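Putative isomerase (Sinorhizobium meliloti, PDB 2PPG) is a putative isomerase of the enolase superfamily, pairing a mandelate racemase/muconate lactonizing enzyme-type N-terminal domain with a TIM-barrel-like C-terminal domain. Local coordinates at residues Gly37-Lys42 and Tyr48-Arg53; Glu70-Val75 and Ile316-Ile321; Met81-Asp86 and Val122-Ala127; Asp90-Arg95 and Ala101-Asp106. All coordinates share one frame; numbering follows the deposited sequence.

Contact 1 of 4, residues Gly37-Lys42 and Tyr48-Arg53; sequences GYLVRK and YPTFDR
The ring of Y48 lies across the base of R41, its CE2 3.6 Å from R41 CB, while NH1 of the same arginine reaches over one face of the ring. At 5.4 Å from R41 CZ to the ring centroid, the cation-pi attraction is at most weak; NH1 is held by the carbonyl oxygen of Y23, and the phenol of Y48 pairs with N44. This is a beta hairpin, strands 38-41 and 46-49, and it illustrates how two reciprocal backbone bonds of one residue pair tie short strands together, with side chains adding to them. L39 and Y48 form its antiparallel hydrogen-bonded pair: L39 N donates to Y48 O at 2.9 Å, and Y48 N to L39 O in a straighter bond (170°). Next comes the non-hydrogen-bonded pair Y38 and P49, where Y38 CE1 stands 4.2 Å from P49 CB. On the opposite sheet face, L39 CD1 rests 3.9 Å from Y48 CB; with chi1 at 66° the leucine's CG sits between N and the carbonyl carbon, leaning over the neighbouring strand. At the open end of the hairpin, where the chain enters at G37 and leaves at T50, G37 O accepts T50 N at 3.2 Å and a weak bond from T50 OG1. Farther out, Y38 OH bonds D86 of the second subunit. R53 NH2 meets Y38 OH at 3.1 Å, almost exactly in the guanidinium plane, while the carbonyls of G73 and L74 hold NE and NH2. F51 CE1 lies over the centre of that guanidinium, 3.3 Å above it.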
loop_
_atom_site.group_PDB
_atom_site.type_symbol
_atom_site.label_atom_id
_atom_site.label_comp_id
_atom_site.label_asym_id
_atom_site.label_seq_id
_atom_site.Cartn_x
_atom_site.Cartn_y
_atom_site.Cartn_z
ATOM N N GLY A 37 4.308 -14.262 48.717
ATOM C CA GLY A 37 5.654 -14.108 48.166
ATOM C C GLY A 37 5.664 -13.535 46.754
ATOM O O GLY A 37 6.540 -13.864 45.939
ATOM N N TYR A 38 4.687 -12.675 46.466
ATOM C CA TYR A 38 4.553 -12.059 45.158
ATOM C C TYR A 38 4.862 -10.577 45.247
ATOM O O TYR A 38 4.144 -9.842 45.901
ATOM C CB TYR A 38 3.135 -12.249 44.610
ATOM C CG TYR A 38 2.815 -13.628 44.038
ATOM C CD1 TYR A 38 3.687 -14.270 43.146
ATOM C CD2 TYR A 38 1.618 -14.272 44.358
ATOM C CE1 TYR A 38 3.378 -15.529 42.614
ATOM C CE2 TYR A 38 1.305 -15.523 43.833
ATOM C CZ TYR A 38 2.181 -16.145 42.966
ATOM O OH TYR A 38 1.848 -17.380 42.448
ATOM N N LEU A 39 5.936 -10.142 44.598
ATOM C CA LEU A 39 6.214 -8.717 44.466
ATOM C C LEU A 39 5.795 -8.192 43.082
ATOM O O LEU A 39 5.564 -8.973 42.154
ATOM C CB LEU A 39 7.699 -8.421 44.735
ATOM C CG LEU A 39 8.778 -8.952 43.781
ATOM C CD1 LEU A 39 8.944 -8.074 42.536
ATOM C CD2 LEU A 39 10.113 -9.080 44.504
ATOM N N VAL A 40 5.706 -6.869 42.955
ATOM C CA VAL A 40 5.427 -6.222 41.677
ATOM C C VAL A 40 6.572 -5.278 41.358
ATOM O O VAL A 40 6.970 -4.465 42.182
ATOM C CB VAL A 40 4.069 -5.467 41.703
ATOM C CG1 VAL A 40 3.829 -4.705 40.420
ATOM C CG2 VAL A 40 2.952 -6.441 41.936
ATOM N N ARG A 41 7.115 -5.405 40.160
ATOM C CA ARG A 41 8.253 -4.601 39.741
ATOM C C ARG A 41 7.786 -3.348 38.999
ATOM O O ARG A 41 7.109 -3.433 37.979
ATOM C CB ARG A 41 9.158 -5.445 38.851
ATOM C CG ARG A 41 10.559 -4.924 38.698
ATOM C CD ARG A 41 11.556 -6.051 38.921
ATOM N NE ARG A 41 12.085 -6.072 40.284
ATOM C CZ ARG A 41 12.639 -7.138 40.854
ATOM N NH1 ARG A 41 12.709 -8.287 40.196
ATOM N NH2 ARG A 41 13.107 -7.060 42.092
ATOM N N LYS A 42 8.160 -2.190 39.520
ATOM C CA LYS A 42 7.667 -0.911 39.017
ATOM C C LYS A 42 8.025 -0.661 37.542
ATOM O O LYS A 42 7.175 -0.247 36.753
ATOM C CB LYS A 42 8.174 0.228 39.918
ATOM C CG LYS A 42 7.659 1.621 39.566
ATOM C CD LYS A 42 6.455 2.046 40.415
ATOM C CE LYS A 42 6.021 3.465 40.044
ATOM N NZ LYS A 42 5.101 4.066 41.054
ATOM N N TYR A 48 6.285 -10.844 40.110
ATOM C CA TYR A 48 7.342 -11.853 40.272
ATOM C C TYR A 48 7.186 -12.614 41.587
ATOM O O TYR A 48 6.717 -12.051 42.578
ATOM C CB TYR A 48 8.724 -11.187 40.242
ATOM C CG TYR A 48 9.097 -10.605 38.899
ATOM C CD1 TYR A 48 9.748 -11.373 37.951
ATOM C CD2 TYR A 48 8.791 -9.286 38.580
ATOM C CE1 TYR A 48 10.083 -10.859 36.724
ATOM C CE2 TYR A 48 9.127 -8.757 37.356
ATOM C CZ TYR A 48 9.767 -9.551 36.429
ATOM O OH TYR A 48 10.102 -9.039 35.199
ATOM N N PRO A 49 7.560 -13.910 41.598
ATOM C CA PRO A 49 7.742 -14.629 42.863
ATOM C C PRO A 49 9.171 -14.430 43.409
ATOM O O PRO A 49 10.086 -14.113 42.644
ATOM C CB PRO A 49 7.511 -16.084 42.463
ATOM C CG PRO A 49 7.919 -16.152 41.052
ATOM C CD PRO A 49 7.805 -14.783 40.437
ATOM N N THR A 50 9.353 -14.587 44.717
ATOM C CA THR A 50 10.686 -14.453 45.322
ATOM C C THR A 50 11.453 -15.762 45.206
ATOM O O THR A 50 12.678 -15.785 45.234
ATOM C CB THR A 50 10.612 -14.016 46.799
ATOM O OG1 THR A 50 9.507 -14.667 47.445
ATOM C CG2 THR A 50 10.412 -12.509 46.895
ATOM N N PHE A 51 10.715 -16.849 45.045
ATOM C CA PHE A 51 11.274 -18.185 44.900
ATOM C C PHE A 51 11.238 -18.618 43.428
ATOM O O PHE A 51 10.505 -18.041 42.628
ATOM C CB PHE A 51 10.415 -19.138 45.715
ATOM C CG PHE A 51 8.946 -18.997 45.428
ATOM C CD1 PHE A 51 8.335 -19.791 44.470
ATOM C CD2 PHE A 51 8.183 -18.031 46.085
ATOM C CE1 PHE A 51 6.990 -19.653 44.188
ATOM C CE2 PHE A 51 6.834 -17.894 45.817
ATOM C CZ PHE A 51 6.237 -18.711 44.863
ATOM N N ASP A 52 12.012 -19.634 43.064
ATOM C CA ASP A 52 11.888 -20.211 41.718
ATOM C C ASP A 52 10.951 -21.404 41.753
ATOM O O ASP A 52 10.959 -22.178 42.708
ATOM C CB ASP A 52 13.249 -20.622 41.154
ATOM C CG ASP A 52 14.105 -19.419 40.742
ATOM O OD1 ASP A 52 13.535 -18.313 40.562
ATOM O OD2 ASP A 52 15.341 -19.580 40.599
ATOM N N ARG A 53 10.140 -21.546 40.707
ATOM C CA ARG A 53 9.148 -22.606 40.605
ATOM C C ARG A 53 8.856 -22.839 39.138
ATOM O O ARG A 53 8.969 -21.914 38.342
ATOM C CB ARG A 53 7.871 -22.214 41.332
ATOM C CG ARG A 53 6.847 -23.347 41.455
ATOM C CD ARG A 53 5.654 -22.936 42.298
ATOM N NE ARG A 53 5.010 -21.708 41.829
ATOM C CZ ARG A 53 4.248 -20.923 42.591
ATOM N NH1 ARG A 53 4.047 -21.234 43.865
ATOM N NH2 ARG A 53 3.698 -19.818 42.085
#

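Contact 2 of 4, residues Glu70-Val75 and Ile316-Ile321; sequences ETYGLV and IPHATI
The hydroxyl oxygen of Y72 is the polar atom on which this contact converges, although between these two segments it is met by van der Waals contact and not by a hydrogen bond. T320 CG2 lies 3.3 Å from Y72 OH, T320 OG1 stands 3.6 Å from the same oxygen, and H318 CE1 is 4.0 Å from it, with the oxygen near the plane of the imidazole at its edge. T320 arrives from the direction opposite to the tyrosine and approaches the ring obliquely, its methyl 3.7 Å from Y72 CZ. The threonine torsion explains this: OG1 is anti to the backbone N (chi1 -171°), which leaves CG2 between N and the carbonyl carbon and turned to the phenol. ND1 of the imidazole is hydrogen-bonded to OE1 of E292, a residue that also touches Y72 and T320. A separate apolar contact sets L74 CD1 3.9 Å from I321 CG2. The example is an interdomain one: a loop following a barrel strand meets an N-terminal-domain segment, consistent with enolase-superfamily members, in which N-terminal loops close over the mouth of the barrel. Y72 stacks on H295 and also packs against Y116 of the second subunit. The segment 316-321 runs from strand 314-315 toward helix 325-336, with strand 343-345 alongside, while 70-75 takes in the last part of strand 66-72, beside strand 52-61, and the loop after it.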
loop_
_atom_site.group_PDB
_atom_site.type_symbol
_atom_site.label_atom_id
_atom_site.label_comp_id
_atom_site.label_asym_id
_atom_site.label_seq_id
_atom_site.Cartn_x
_atom_site.Cartn_y
_atom_site.Cartn_z
ATOM N N GLU A 70 8.197 -29.748 30.733
ATOM C CA GLU A 70 8.312 -28.690 31.698
ATOM C C GLU A 70 7.830 -27.383 31.086
ATOM O O GLU A 70 8.146 -27.057 29.941
ATOM C CB GLU A 70 9.767 -28.556 32.165
ATOM C CG GLU A 70 9.957 -27.593 33.348
ATOM C CD GLU A 70 11.417 -27.190 33.596
ATOM O OE1 GLU A 70 12.303 -27.537 32.779
ATOM O OE2 GLU A 70 11.686 -26.524 34.619
ATOM N N THR A 71 7.054 -26.633 31.851
ATOM C CA THR A 71 6.621 -25.322 31.408
ATOM C C THR A 71 6.783 -24.330 32.566
ATOM O O THR A 71 7.380 -24.672 33.582
ATOM C CB THR A 71 5.190 -25.373 30.837
ATOM O OG1 THR A 71 4.798 -24.071 30.372
ATOM C CG2 THR A 71 4.196 -25.902 31.890
ATOM N N TYR A 72 6.306 -23.103 32.390
ATOM C CA TYR A 72 6.363 -22.086 33.435
ATOM C C TYR A 72 5.464 -22.504 34.565
ATOM O O TYR A 72 4.453 -23.195 34.342
ATOM C CB TYR A 72 5.845 -20.748 32.923
ATOM C CG TYR A 72 6.877 -19.896 32.258
ATOM C CD1 TYR A 72 7.627 -20.367 31.174
ATOM C CD2 TYR A 72 7.098 -18.608 32.693
ATOM C CE1 TYR A 72 8.580 -19.560 30.548
ATOM C CE2 TYR A 72 8.034 -17.807 32.083
ATOM C CZ TYR A 72 8.773 -18.279 31.010
ATOM O OH TYR A 72 9.700 -17.440 30.436
ATOM N N GLY A 73 5.834 -22.078 35.769
ATOM C CA GLY A 73 5.013 -22.278 36.950
ATOM C C GLY A 73 5.227 -21.159 37.936
ATOM O O GLY A 73 4.890 -21.285 39.108
ATOM N N LEU A 74 5.802 -20.063 37.449
ATOM C CA LEU A 74 6.046 -18.863 38.228
ATOM C C LEU A 74 4.827 -18.408 39.024
ATOM O O LEU A 74 4.926 -18.123 40.209
ATOM C CB LEU A 74 6.490 -17.740 37.288
ATOM C CG LEU A 74 7.979 -17.410 37.115
ATOM C CD1 LEU A 74 8.917 -18.542 37.535
ATOM C CD2 LEU A 74 8.250 -16.959 35.692
ATOM N N VAL A 75 3.677 -18.360 38.363
ATOM C CA VAL A 75 2.457 -17.807 38.935
ATOM C C VAL A 75 1.288 -18.752 38.694
ATOM O O VAL A 75 1.032 -19.142 37.571
ATOM C CB VAL A 75 2.115 -16.448 38.287
ATOM C CG1 VAL A 75 0.810 -15.889 38.843
ATOM C CG2 VAL A 75 3.232 -15.455 38.514
ATOM N N ILE A 316 17.500 -16.267 18.017
ATOM C CA ILE A 316 18.274 -16.294 19.244
ATOM C C ILE A 316 17.376 -16.690 20.422
ATOM O O ILE A 316 16.765 -15.843 21.063
ATOM C CB ILE A 316 19.022 -14.958 19.504
ATOM C CG1 ILE A 316 19.932 -14.621 18.322
ATOM C CG2 ILE A 316 19.853 -15.074 20.772
ATOM C CD1 ILE A 316 20.580 -13.262 18.400
ATOM N N PRO A 317 17.279 -17.996 20.699
ATOM C CA PRO A 317 16.312 -18.445 21.710
ATOM C C PRO A 317 16.460 -17.799 23.085
ATOM O O PRO A 317 17.571 -17.467 23.529
ATOM C CB PRO A 317 16.558 -19.957 21.783
ATOM C CG PRO A 317 17.047 -20.291 20.406
ATOM C CD PRO A 317 17.983 -19.135 20.085
ATOM N N HIS A 318 15.311 -17.622 23.726
ATOM C CA HIS A 318 15.188 -17.104 25.085
ATOM C C HIS A 318 15.483 -18.233 26.076
ATOM O O HIS A 318 15.198 -19.413 25.810
ATOM C CB HIS A 318 13.754 -16.612 25.269
ATOM C CG HIS A 318 13.499 -15.896 26.556
ATOM N ND1 HIS A 318 12.807 -16.470 27.601
ATOM C CD2 HIS A 318 13.803 -14.637 26.951
ATOM C CE1 HIS A 318 12.715 -15.604 28.594
ATOM N NE2 HIS A 318 13.313 -14.486 28.225
ATOM N N ALA A 319 16.076 -17.868 27.207
ATOM C CA ALA A 319 16.294 -18.802 28.307
ATOM C C ALA A 319 15.820 -18.159 29.613
ATOM O O ALA A 319 15.976 -16.951 29.811
ATOM C CB ALA A 319 17.760 -19.201 28.392
ATOM N N THR A 320 15.236 -18.956 30.502
ATOM C CA THR A 320 14.650 -18.387 31.705
ATOM C C THR A 320 14.788 -19.263 32.963
ATOM O O THR A 320 15.601 -20.186 33.008
ATOM C CB THR A 320 13.176 -18.028 31.450
ATOM O OG1 THR A 320 12.665 -17.281 32.557
ATOM C CG2 THR A 320 12.331 -19.304 31.220
ATOM N N ILE A 321 14.016 -18.926 33.997
ATOM C CA ILE A 321 13.919 -19.717 35.218
ATOM C C ILE A 321 13.294 -21.054 34.894
ATOM O O ILE A 321 12.269 -21.111 34.226
ATOM C CB ILE A 321 13.003 -19.002 36.242
ATOM C CG1 ILE A 321 13.700 -17.754 36.803
ATOM C CG2 ILE A 321 12.518 -19.977 37.344
ATOM C CD1 ILE A 321 12.749 -16.665 37.218
#

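Contact 3 of 4, residues Met81-Asp86 and Val122-Ala127; sequences MEIIDD and VDALAA
Two helical backbones come close at I84 and A124, whose CA atoms are 5.9 Å apart, a spacing that the small alanine permits. In 81-86 the turn bond from D85 N to M81 O is a short 2.7 Å, and the helix then widens into a pi-type turn at 83-86; in 122-127, A126 N donates to V122 O at the same length. Against this backbone the alanine methyl is the projecting group. A124 CB sits 3.6 Å from I84 CG1 and 3.7 Å from I83 CG2, touched by a different branch of each isoleucine. For I84, CG1 anti to the carbonyl carbon (chi1 -57°) with an extended second torsion brings the CD1 end round to A124 CA, 4.2 Å away. T80 and L88 also touch A124, so four residues of helix 77-92 meet it. Such helix-on-helix packing belongs to the N-terminal domain, where helices 77-92 and 119-140 lie against each other beside the antiparallel sheet. S12 of strand 7-17 meets I84 on the sheet side, whereas F120 of the second subunit packs on I83. The preceding residue in the second helix, D123, bonds H295 through OD1 and Y116 of the second subunit through OD2.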
loop_
_atom_site.group_PDB
_atom_site.type_symbol
_atom_site.label_atom_id
_atom_site.label_comp_id
_atom_site.label_asym_id
_atom_site.label_seq_id
_atom_site.Cartn_x
_atom_site.Cartn_y
_atom_site.Cartn_z
HETATM N N MSE A 81 -1.454 -27.058 35.669
HETATM C CA MSE A 81 -1.591 -28.474 35.994
HETATM C C MSE A 81 -3.040 -28.943 35.912
HETATM O O MSE A 81 -3.304 -30.087 35.541
HETATM C CB MSE A 81 -1.014 -28.777 37.371
HETATM C CG MSE A 81 0.480 -28.546 37.433
HETATM SE SE MSE A 81 1.358 -29.030 39.113
HETATM C CE MSE A 81 0.332 -27.888 40.323
ATOM N N GLU A 82 -3.972 -28.056 36.240
ATOM C CA GLU A 82 -5.385 -28.398 36.169
ATOM C C GLU A 82 -5.791 -28.649 34.714
ATOM O O GLU A 82 -6.450 -29.644 34.397
ATOM C CB GLU A 82 -6.235 -27.293 36.803
ATOM C CG GLU A 82 -7.712 -27.604 36.897
ATOM C CD GLU A 82 -8.022 -28.802 37.777
ATOM O OE1 GLU A 82 -7.084 -29.345 38.401
ATOM O OE2 GLU A 82 -9.207 -29.208 37.841
ATOM N N ILE A 83 -5.365 -27.751 33.833
ATOM C CA ILE A 83 -5.581 -27.908 32.403
ATOM C C ILE A 83 -5.049 -29.270 31.936
ATOM O O ILE A 83 -5.747 -30.013 31.238
ATOM C CB ILE A 83 -4.911 -26.755 31.607
ATOM C CG1 ILE A 83 -5.530 -25.394 31.984
ATOM C CG2 ILE A 83 -5.000 -27.000 30.111
ATOM C CD1 ILE A 83 -4.713 -24.179 31.523
ATOM N N ILE A 84 -3.827 -29.595 32.354
ATOM C CA ILE A 84 -3.201 -30.879 32.041
ATOM C C ILE A 84 -3.925 -32.080 32.656
ATOM O O ILE A 84 -4.165 -33.072 31.982
ATOM C CB ILE A 84 -1.745 -30.907 32.496
ATOM C CG1 ILE A 84 -0.971 -29.757 31.848
ATOM C CG2 ILE A 84 -1.109 -32.254 32.169
ATOM C CD1 ILE A 84 0.434 -29.602 32.358
ATOM N N ASP A 85 -4.277 -32.003 33.929
ATOM C CA ASP A 85 -4.860 -33.169 34.598
ATOM C C ASP A 85 -6.352 -33.375 34.329
ATOM O O ASP A 85 -6.820 -34.511 34.259
ATOM C CB ASP A 85 -4.579 -33.109 36.094
ATOM C CG ASP A 85 -3.094 -33.240 36.402
ATOM O OD1 ASP A 85 -2.376 -33.894 35.612
ATOM O OD2 ASP A 85 -2.645 -32.687 37.425
ATOM N N ASP A 86 -7.085 -32.271 34.172
ATOM C CA ASP A 86 -8.532 -32.322 34.023
ATOM C C ASP A 86 -8.953 -32.526 32.567
ATOM O O ASP A 86 -9.929 -33.238 32.278
ATOM C CB ASP A 86 -9.182 -31.056 34.593
ATOM C CG ASP A 86 -10.700 -31.105 34.537
ATOM O OD1 ASP A 86 -11.291 -32.111 34.985
ATOM O OD2 ASP A 86 -11.312 -30.145 34.033
ATOM N N VAL A 122 -1.515 -22.964 26.192
ATOM C CA VAL A 122 -0.383 -23.376 25.366
ATOM C C VAL A 122 0.782 -23.765 26.275
ATOM O O VAL A 122 1.541 -24.690 25.952
ATOM C CB VAL A 122 0.029 -22.298 24.342
ATOM C CG1 VAL A 122 1.248 -22.748 23.536
ATOM C CG2 VAL A 122 -1.128 -22.005 23.396
ATOM N N ASP A 123 0.889 -23.101 27.428
ATOM C CA ASP A 123 1.834 -23.534 28.455
ATOM C C ASP A 123 1.683 -25.026 28.754
ATOM O O ASP A 123 2.667 -25.768 28.787
ATOM C CB ASP A 123 1.657 -22.721 29.740
ATOM C CG ASP A 123 2.541 -21.465 29.781
ATOM O OD1 ASP A 123 3.185 -21.134 28.760
ATOM O OD2 ASP A 123 2.592 -20.807 30.848
ATOM N N ALA A 124 0.442 -25.461 28.965
ATOM C CA ALA A 124 0.124 -26.863 29.222
ATOM C C ALA A 124 0.464 -27.766 28.041
ATOM O O ALA A 124 0.879 -28.918 28.229
ATOM C CB ALA A 124 -1.342 -27.012 29.588
ATOM N N LEU A 125 0.280 -27.247 26.826
ATOM C CA LEU A 125 0.590 -28.008 25.618
ATOM C C LEU A 125 2.083 -28.150 25.489
ATOM O O LEU A 125 2.589 -29.237 25.215
ATOM C CB LEU A 125 0.016 -27.333 24.371
ATOM C CG LEU A 125 -1.513 -27.204 24.288
ATOM C CD1 LEU A 125 -1.911 -26.512 23.014
ATOM C CD2 LEU A 125 -2.177 -28.562 24.380
ATOM N N ALA A 126 2.783 -27.047 25.714
ATOM C CA ALA A 126 4.240 -27.005 25.606
ATOM C C ALA A 126 4.913 -28.094 26.454
ATOM O O ALA A 126 5.921 -28.682 26.044
ATOM C CB ALA A 126 4.738 -25.628 26.013
ATOM N N ALA A 127 4.347 -28.368 27.629
ATOM C CA ALA A 127 4.960 -29.305 28.554
ATOM C C ALA A 127 4.685 -30.736 28.154
ATOM O O ALA A 127 5.567 -31.594 28.285
ATOM C CB ALA A 127 4.490 -29.060 29.946
#

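Contact 4 of 4, residues Asp90-Arg95 and Ala101-Asp106; sequences DFTIGR and AAIHDD
The guanidinium of R95 has the aliphatic chain of I103 over one face and the carboxylate of D106 at its edge. I103 CG1 stands over the centre of the plane, 3.6 Å from R95 CZ, and the two side chains run antiparallel alongside each other. The motif is two consecutive helices, 77-92 and 100-109, joined by a short loop that includes a type II beta turn from T92 to R95, with R95 N bonded to T92 O; the helix before it is weakly bonded and kinked near 90-91. G94 occupies the third position of that turn with positive phi (92°), as a type II turn calls for. At the edge, R95 NH1 donates to D106 OD2 at 2.7 Å through the anti lone pair of that oxygen, and the N-H···O angle is 155°. The salt bridge rests mainly on NH1, with NH2 adding a weak second bond to the same oxygen; the flat groups are turned 39° apart. The other oxygen, OD1, makes a salt bridge with R45 of the second subunit, so one aspartate holds two arginines from different chains. R95 bends at chi2 and chi3, folding its chain back over the isoleucine, with R95 CB 3.7 Å from I103 CD1. T92 OG1 bonds L88 O, and the methyl carbon T92 CG2 approaches I103 CG2 at 4.3 Å.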
loop_
_atom_site.group_PDB
_atom_site.type_symbol
_atom_site.label_atom_id
_atom_site.label_comp_id
_atom_site.label_asym_id
_atom_site.label_seq_id
_atom_site.Cartn_x
_atom_site.Cartn_y
_atom_site.Cartn_z
ATOM N N ASP A 90 -6.400 -37.125 29.374
ATOM C CA ASP A 90 -7.256 -38.157 28.815
ATOM C C ASP A 90 -7.390 -38.102 27.298
ATOM O O ASP A 90 -7.882 -39.049 26.680
ATOM C CB ASP A 90 -8.621 -38.164 29.506
ATOM C CG ASP A 90 -8.540 -38.696 30.930
ATOM O OD1 ASP A 90 -7.866 -39.727 31.130
ATOM O OD2 ASP A 90 -9.126 -38.082 31.849
ATOM N N PHE A 91 -6.931 -37.012 26.691
ATOM C CA PHE A 91 -6.882 -36.938 25.233
ATOM C C PHE A 91 -5.510 -37.251 24.692
ATOM O O PHE A 91 -5.316 -37.309 23.483
ATOM C CB PHE A 91 -7.405 -35.592 24.728
ATOM C CG PHE A 91 -8.882 -35.463 24.868
ATOM C CD1 PHE A 91 -9.731 -36.138 23.997
ATOM C CD2 PHE A 91 -9.432 -34.721 25.908
ATOM C CE1 PHE A 91 -11.107 -36.053 24.142
ATOM C CE2 PHE A 91 -10.809 -34.620 26.057
ATOM C CZ PHE A 91 -11.648 -35.291 25.177
ATOM N N THR A 92 -4.565 -37.484 25.598
ATOM C CA THR A 92 -3.206 -37.848 25.225
ATOM C C THR A 92 -2.917 -39.335 25.489
ATOM O O THR A 92 -2.243 -39.996 24.694
ATOM C CB THR A 92 -2.184 -36.929 25.924
ATOM O OG1 THR A 92 -2.645 -35.569 25.853
ATOM C CG2 THR A 92 -0.799 -37.042 25.259
ATOM N N ILE A 93 -3.447 -39.867 26.588
ATOM C CA ILE A 93 -3.409 -41.311 26.829
ATOM C C ILE A 93 -3.927 -42.048 25.591
ATOM O O ILE A 93 -4.900 -41.621 24.977
ATOM C CB ILE A 93 -4.253 -41.696 28.062
ATOM C CG1 ILE A 93 -3.642 -41.106 29.341
ATOM C CG2 ILE A 93 -4.374 -43.213 28.194
ATOM C CD1 ILE A 93 -4.595 -41.142 30.552
ATOM N N GLY A 94 -3.259 -43.134 25.211
ATOM C CA GLY A 94 -3.649 -43.914 24.039
ATOM C C GLY A 94 -2.973 -43.516 22.733
ATOM O O GLY A 94 -2.987 -44.287 21.770
ATOM N N ARG A 95 -2.392 -42.314 22.677
ATOM C CA ARG A 95 -1.718 -41.855 21.461
ATOM C C ARG A 95 -0.274 -42.314 21.425
ATOM O O ARG A 95 0.287 -42.723 22.443
ATOM C CB ARG A 95 -1.765 -40.334 21.317
ATOM C CG ARG A 95 -3.131 -39.681 21.549
ATOM C CD ARG A 95 -4.074 -39.867 20.385
ATOM N NE ARG A 95 -3.452 -39.540 19.102
ATOM C CZ ARG A 95 -3.664 -38.417 18.422
ATOM N NH1 ARG A 95 -4.471 -37.469 18.898
ATOM N NH2 ARG A 95 -3.059 -38.235 17.265
ATOM N N ALA A 101 3.437 -33.868 17.142
ATOM C CA ALA A 101 2.980 -32.617 16.536
ATOM C C ALA A 101 1.506 -32.659 16.136
ATOM O O ALA A 101 0.794 -31.648 16.236
ATOM C CB ALA A 101 3.860 -32.246 15.337
ATOM N N ALA A 102 1.052 -33.825 15.685
ATOM C CA ALA A 102 -0.343 -34.019 15.346
ATOM C C ALA A 102 -1.173 -33.961 16.627
ATOM O O ALA A 102 -2.255 -33.360 16.670
ATOM C CB ALA A 102 -0.534 -35.350 14.618
ATOM N N ILE A 103 -0.642 -34.563 17.682
ATOM C CA ILE A 103 -1.268 -34.511 18.995
ATOM C C ILE A 103 -1.356 -33.055 19.466
ATOM O O ILE A 103 -2.399 -32.621 19.950
ATOM C CB ILE A 103 -0.493 -35.381 20.015
ATOM C CG1 ILE A 103 -0.645 -36.876 19.692
ATOM C CG2 ILE A 103 -0.924 -35.099 21.434
ATOM C CD1 ILE A 103 0.564 -37.723 20.173
ATOM N N HIS A 104 -0.278 -32.295 19.293
ATOM C CA HIS A 104 -0.294 -30.888 19.680
ATOM C C HIS A 104 -1.459 -30.144 19.023
ATOM O O HIS A 104 -2.139 -29.352 19.670
ATOM C CB HIS A 104 1.018 -30.184 19.332
ATOM C CG HIS A 104 0.988 -28.721 19.640
ATOM N ND1 HIS A 104 1.260 -28.222 20.897
ATOM C CD2 HIS A 104 0.668 -27.653 18.871
ATOM C CE1 HIS A 104 1.116 -26.910 20.886
ATOM N NE2 HIS A 104 0.764 -26.539 19.666
ATOM N N ASP A 105 -1.667 -30.396 17.731
ATOM C CA ASP A 105 -2.747 -29.773 16.976
ATOM C C ASP A 105 -4.117 -30.261 17.429
ATOM O O ASP A 105 -5.025 -29.462 17.602
ATOM C CB ASP A 105 -2.569 -30.020 15.480
ATOM C CG ASP A 105 -1.427 -29.206 14.884
ATOM O OD1 ASP A 105 -1.118 -28.122 15.422
ATOM O OD2 ASP A 105 -0.836 -29.655 13.875
ATOM N N ASP A 106 -4.263 -31.572 17.615
ATOM C CA ASP A 106 -5.517 -32.144 18.116
ATOM C C ASP A 106 -5.965 -31.488 19.410
ATOM O O ASP A 106 -7.128 -31.141 19.546
ATOM C CB ASP A 106 -5.382 -33.652 18.318
ATOM C CG ASP A 106 -5.404 -34.425 17.001
ATOM O OD1 ASP A 106 -5.619 -33.791 15.940
ATOM O OD2 ASP A 106 -5.210 -35.667 17.028
#

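In the fold
Contacts 1, 3 and 4 lie in the N-terminal part of the chain, and contact 2 joins it to the barrel; the centres of contacts 1 and 4 are about 34 Å apart. Contacts 1 and 2 are about 15 Å apart between centres and meet where R53 NE probably bonds G73 O and NH2 probably bonds L74 O. Contact 2, its centre about 5 Å from the centre of the chain, is the one that reaches the barrel, near where the active site of this superfamily usually lies. Contact 3, its centre about 15 Å away, touches it through T71 and A127; the centre of contact 4 is about 12 Å from that of contact 3, the two sharing helix 77-92 and meeting at L125 and H104. All four reach the second subunit.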